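PDB 3MTK: diguanylate cyclase/phosphodiesterase from Caldicellulosiruptor saccharolyticus, which probably takes part in cyclic di-GMP turnover, this chain being the GGDEF domain of a longer protein that also carries PAS and EAL domains. Local coordinates for residues C144-A147 against L148-K152; L62-H65 against I66-I70. One frame throughout, in Å; residues are numbered along the deposited sequence.

How the contacts relate
Going from the N terminus, contact 2 (62-65 with 66-70) comes first, midway along helix 56-74; contact 1 (144-147 with 148-152) follows late in the domain, on helix 137-154. Each joins neighbouring turns of one helix, so neither closes a loop, and they stand in series without nesting or crossing. Between them the chain runs through the hairpin 79-84/87-93, helix 97-108, the small hairpin 112-114/117-119 and strand 123-129. The two helices pack on opposite faces of the central sheet: contact 2 meets strand 87-93, and contact 1 meets strands 37-44, 123-129 and 159-163. Their centres are about 21 Å apart, and they do not touch.

Contact 1: C144-A147 against L148-K152; sequences CDLA and LIKAK
Leu146 and Lys150, one helical turn apart, run alongside each other in the same direction, the CD2 methyl of Leu146 against the lysine methylenes. Leu146 CD2 comes to 3.2 Å from Lys150 CE, too short for relaxed methyl-methylene contact, so its exact closeness is doubtful. With CG anti to the carbonyl carbon (chi1 -56°), Lys150 CG sits 3.1 Å from Leu146 O, and the bend at chi2 (-67°) turns CD and CE toward that methyl. The same carbonyl takes the amide N-H of Lys150 in its own plane, Lys150 N to Leu146 O being 2.9 Å. Further round the helix, Ile149 CD1 reaches Asp145 OD2 at 3.7 Å, the two side chains meeting at a slant. Asp145 finds its strong partner outside, in a salt bridge from OD1 to Arg87 of strand 87-93. On the sheet-facing side, Cys144 and Leu148 rest on strand 37-44, while Ala147 and Lys150 touch Phe162 of strand 159-163. Replacing Lys150 by alanine removes the chain beyond CB, which would probably uncover one side of Leu146 and part of Phe162. The chemistry is thus of two kinds: backbone bonds set the spacing of the turns, while methyls and methylenes, rather than paired charges, fill the steps between them.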
loop_
_atom_site.group_PDB
_atom_site.type_symbol
_atom_site.label_atom_id
_atom_site.label_comp_id
_atom_site.label_asym_id
_atom_site.label_seq_id
_atom_site.Cartn_x
_atom_site.Cartn_y
_atom_site.Cartn_z
ATOM N N CYS A 144 7.692 -3.846 7.638
ATOM C CA CYS A 144 6.511 -4.038 6.814
ATOM C C CYS A 144 6.852 -4.972 5.687
ATOM O O CYS A 144 6.075 -5.852 5.323
ATOM C CB CYS A 144 6.042 -2.718 6.228
ATOM S SG CYS A 144 4.556 -2.135 6.995
ATOM N N ASP A 145 8.036 -4.764 5.136
ATOM C CA ASP A 145 8.512 -5.565 4.038
ATOM C C ASP A 145 8.508 -7.040 4.423
ATOM O O ASP A 145 8.074 -7.883 3.636
ATOM C CB ASP A 145 9.919 -5.118 3.647
ATOM C CG ASP A 145 10.392 -5.756 2.366
ATOM O OD1 ASP A 145 9.773 -5.489 1.315
ATOM O OD2 ASP A 145 11.376 -6.527 2.404
ATOM N N LEU A 146 8.973 -7.344 5.634
ATOM C CA LEU A 146 9.033 -8.734 6.105
ATOM C C LEU A 146 7.635 -9.342 6.172
ATOM O O LEU A 146 7.415 -10.476 5.753
ATOM C CB LEU A 146 9.687 -8.810 7.487
ATOM C CG LEU A 146 10.808 -9.830 7.737
ATOM C CD1 LEU A 146 11.178 -9.794 9.228
ATOM C CD2 LEU A 146 10.374 -11.239 7.339
ATOM N N ALA A 147 6.698 -8.572 6.706
ATOM C CA ALA A 147 5.315 -9.011 6.829
ATOM C C ALA A 147 4.740 -9.341 5.449
ATOM O O ALA A 147 4.020 -10.326 5.276
ATOM C CB ALA A 147 4.488 -7.916 7.493
ATOM N N LEU A 148 5.064 -8.509 4.468
ATOM C CA LEU A 148 4.575 -8.714 3.113
ATOM C C LEU A 148 5.125 -10.041 2.580
ATOM O O LEU A 148 4.403 -10.829 1.967
ATOM C CB LEU A 148 5.013 -7.539 2.243
ATOM C CG LEU A 148 4.406 -7.430 0.858
ATOM C CD1 LEU A 148 2.883 -7.603 0.916
ATOM C CD2 LEU A 148 4.797 -6.066 0.284
ATOM N N ILE A 149 6.402 -10.289 2.841
ATOM C CA ILE A 149 7.034 -11.528 2.417
ATOM C C ILE A 149 6.303 -12.708 3.076
ATOM O O ILE A 149 5.918 -13.669 2.410
ATOM C CB ILE A 149 8.530 -11.542 2.820
ATOM C CG1 ILE A 149 9.262 -10.392 2.117
ATOM C CG2 ILE A 149 9.166 -12.878 2.461
ATOM C CD1 ILE A 149 10.711 -10.203 2.535
ATOM N N LYS A 150 6.097 -12.623 4.383
ATOM C CA LYS A 150 5.418 -13.691 5.113
ATOM C C LYS A 150 4.016 -13.925 4.567
ATOM O O LYS A 150 3.514 -15.053 4.571
ATOM C CB LYS A 150 5.323 -13.336 6.601
ATOM C CG LYS A 150 6.660 -13.041 7.269
ATOM C CD LYS A 150 7.551 -14.280 7.347
ATOM C CE LYS A 150 8.840 -13.995 8.116
ATOM N NZ LYS A 150 9.780 -15.161 8.135
ATOM N N ALA A 151 3.385 -12.851 4.099
ATOM C CA ALA A 151 2.031 -12.935 3.575
ATOM C C ALA A 151 1.986 -13.645 2.230
ATOM O O ALA A 151 1.058 -14.408 1.954
ATOM C CB ALA A 151 1.420 -11.527 3.458
ATOM N N LYS A 152 2.983 -13.396 1.390
ATOM C CA LYS A 152 2.997 -14.030 0.083
ATOM C C LYS A 152 3.300 -15.526 0.181
ATOM O O LYS A 152 2.843 -16.310 -0.647
ATOM C CB LYS A 152 3.986 -13.320 -0.835
ATOM C CG LYS A 152 3.600 -11.872 -1.111
ATOM C CD LYS A 152 4.418 -11.253 -2.250
ATOM C CE LYS A 152 5.895 -11.179 -1.909
ATOM N NZ LYS A 152 6.678 -10.543 -2.999
#

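Contact 2: L62-H65 against I66-I70; sequences LIIH and ISKRI
Ser67 turns its hydroxyl back onto the carbonyl of the preceding turn: OG donates to Ile64 O, lying in the carbonyl plane on a lone pair (C=O...OG 123°), at a modelled 2.5 Å that is probably an underestimate. The torsion that allows this puts OG between the backbone N and the carbonyl carbon, chi1 68°. The same oxygen also accepts the amide of Lys68, Lys68 N to Ile64 O being 2.9 Å and nearly in line with the C=O, so two donors hold it. Lys68 runs out beside Ile64, with CE 3.4 Å from Ile64 CG2, a tight fit. This is helix 56-74 of the GGDEF domain, packed by Ile66, Ser67 and Ile70 on Phe88 of the central sheet. On its buried side Leu62 CD2 meets Ile66 CG1 at 3.9 Å, the chains crossing at an angle, and Ile66 CG1 also lies 3.2 Å from Leu62 O. In His65 the ring stands anti to the carbonyl carbon (chi1 -86°), which lets ND1 reach back to bond Glu61 O one turn earlier. Arg69 gives its guanidinium to the carbonyls of Gln107, Leu110 and Pro111 and makes a cation-pi contact with Tyr112.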
loop_
_atom_site.group_PDB
_atom_site.type_symbol
_atom_site.label_atom_id
_atom_site.label_comp_id
_atom_site.label_asym_id
_atom_site.label_seq_id
_atom_site.Cartn_x
_atom_site.Cartn_y
_atom_site.Cartn_z
ATOM N N LEU A 62 -4.725 0.770 -15.057
ATOM C CA LEU A 62 -5.147 -0.105 -13.967
ATOM C C LEU A 62 -4.540 0.393 -12.642
ATOM O O LEU A 62 -5.230 0.503 -11.624
ATOM C CB LEU A 62 -4.646 -1.514 -14.245
ATOM C CG LEU A 62 -5.445 -2.719 -13.767
ATOM C CD1 LEU A 62 -4.445 -3.849 -13.542
ATOM C CD2 LEU A 62 -6.240 -2.421 -12.494
ATOM N N ILE A 63 -3.241 0.694 -12.670
ATOM C CA ILE A 63 -2.523 1.179 -11.491
ATOM C C ILE A 63 -3.201 2.449 -10.987
ATOM O O ILE A 63 -3.417 2.611 -9.785
ATOM C CB ILE A 63 -1.031 1.482 -11.818
ATOM C CG1 ILE A 63 -0.296 0.197 -12.187
ATOM C CG2 ILE A 63 -0.337 2.120 -10.618
ATOM C CD1 ILE A 63 -0.170 -0.779 -11.050
ATOM N N ILE A 64 -3.539 3.354 -11.901
ATOM C CA ILE A 64 -4.208 4.581 -11.483
ATOM C C ILE A 64 -5.503 4.177 -10.793
ATOM O O ILE A 64 -5.762 4.590 -9.663
ATOM C CB ILE A 64 -4.524 5.510 -12.676
ATOM C CG1 ILE A 64 -3.226 6.086 -13.248
ATOM C CG2 ILE A 64 -5.425 6.648 -12.221
ATOM C CD1 ILE A 64 -3.439 7.034 -14.432
ATOM N N HIS A 65 -6.310 3.360 -11.469
ATOM C CA HIS A 65 -7.562 2.886 -10.881
ATOM C C HIS A 65 -7.300 2.358 -9.479
ATOM O O HIS A 65 -7.997 2.718 -8.530
ATOM C CB HIS A 65 -8.168 1.760 -11.718
ATOM C CG HIS A 65 -9.028 2.237 -12.846
ATOM N ND1 HIS A 65 -8.571 3.101 -13.817
ATOM C CD2 HIS A 65 -10.320 1.972 -13.152
ATOM C CE1 HIS A 65 -9.544 3.349 -14.674
ATOM N NE2 HIS A 65 -10.616 2.676 -14.295
ATOM N N ILE A 66 -6.285 1.507 -9.344
ATOM C CA ILE A 66 -5.975 0.950 -8.037
ATOM C C ILE A 66 -5.641 2.042 -7.031
ATOM O O ILE A 66 -6.179 2.046 -5.925
ATOM C CB ILE A 66 -4.801 -0.049 -8.105
ATOM C CG1 ILE A 66 -5.205 -1.267 -8.939
ATOM C CG2 ILE A 66 -4.421 -0.488 -6.706
ATOM C CD1 ILE A 66 -4.098 -2.261 -9.164
ATOM N N SER A 67 -4.771 2.974 -7.408
ATOM C CA SER A 67 -4.392 4.041 -6.487
ATOM C C SER A 67 -5.603 4.812 -5.981
ATOM O O SER A 67 -5.691 5.126 -4.797
ATOM C CB SER A 67 -3.426 5.018 -7.156
ATOM O OG SER A 67 -4.068 5.744 -8.190
ATOM N N LYS A 68 -6.542 5.112 -6.873
ATOM C CA LYS A 68 -7.722 5.862 -6.471
ATOM C C LYS A 68 -8.597 5.086 -5.495
ATOM O O LYS A 68 -9.106 5.649 -4.522
ATOM C CB LYS A 68 -8.511 6.299 -7.704
ATOM C CG LYS A 68 -7.711 7.292 -8.542
ATOM C CD LYS A 68 -8.480 7.835 -9.730
ATOM C CE LYS A 68 -7.597 8.757 -10.575
ATOM N NZ LYS A 68 -8.279 9.148 -11.846
ATOM N N ARG A 69 -8.762 3.793 -5.734
ATOM C CA ARG A 69 -9.566 2.987 -4.825
ATOM C C ARG A 69 -8.879 2.969 -3.449
ATOM O O ARG A 69 -9.521 3.134 -2.416
ATOM C CB ARG A 69 -9.719 1.568 -5.382
ATOM C CG ARG A 69 -10.663 0.689 -4.607
ATOM C CD ARG A 69 -10.985 -0.635 -5.341
ATOM N NE ARG A 69 -11.587 -0.435 -6.660
ATOM C CZ ARG A 69 -12.026 -1.427 -7.442
ATOM N NH1 ARG A 69 -11.929 -2.689 -7.032
ATOM N NH2 ARG A 69 -12.558 -1.160 -8.634
ATOM N N ILE A 70 -7.565 2.775 -3.440
ATOM C CA ILE A 70 -6.820 2.752 -2.186
ATOM C C ILE A 70 -7.029 4.110 -1.523
ATOM O O ILE A 70 -7.385 4.209 -0.355
ATOM C CB ILE A 70 -5.306 2.552 -2.434
ATOM C CG1 ILE A 70 -5.050 1.192 -3.089
ATOM C CG2 ILE A 70 -4.551 2.657 -1.135
ATOM C CD1 ILE A 70 -3.576 0.877 -3.282
#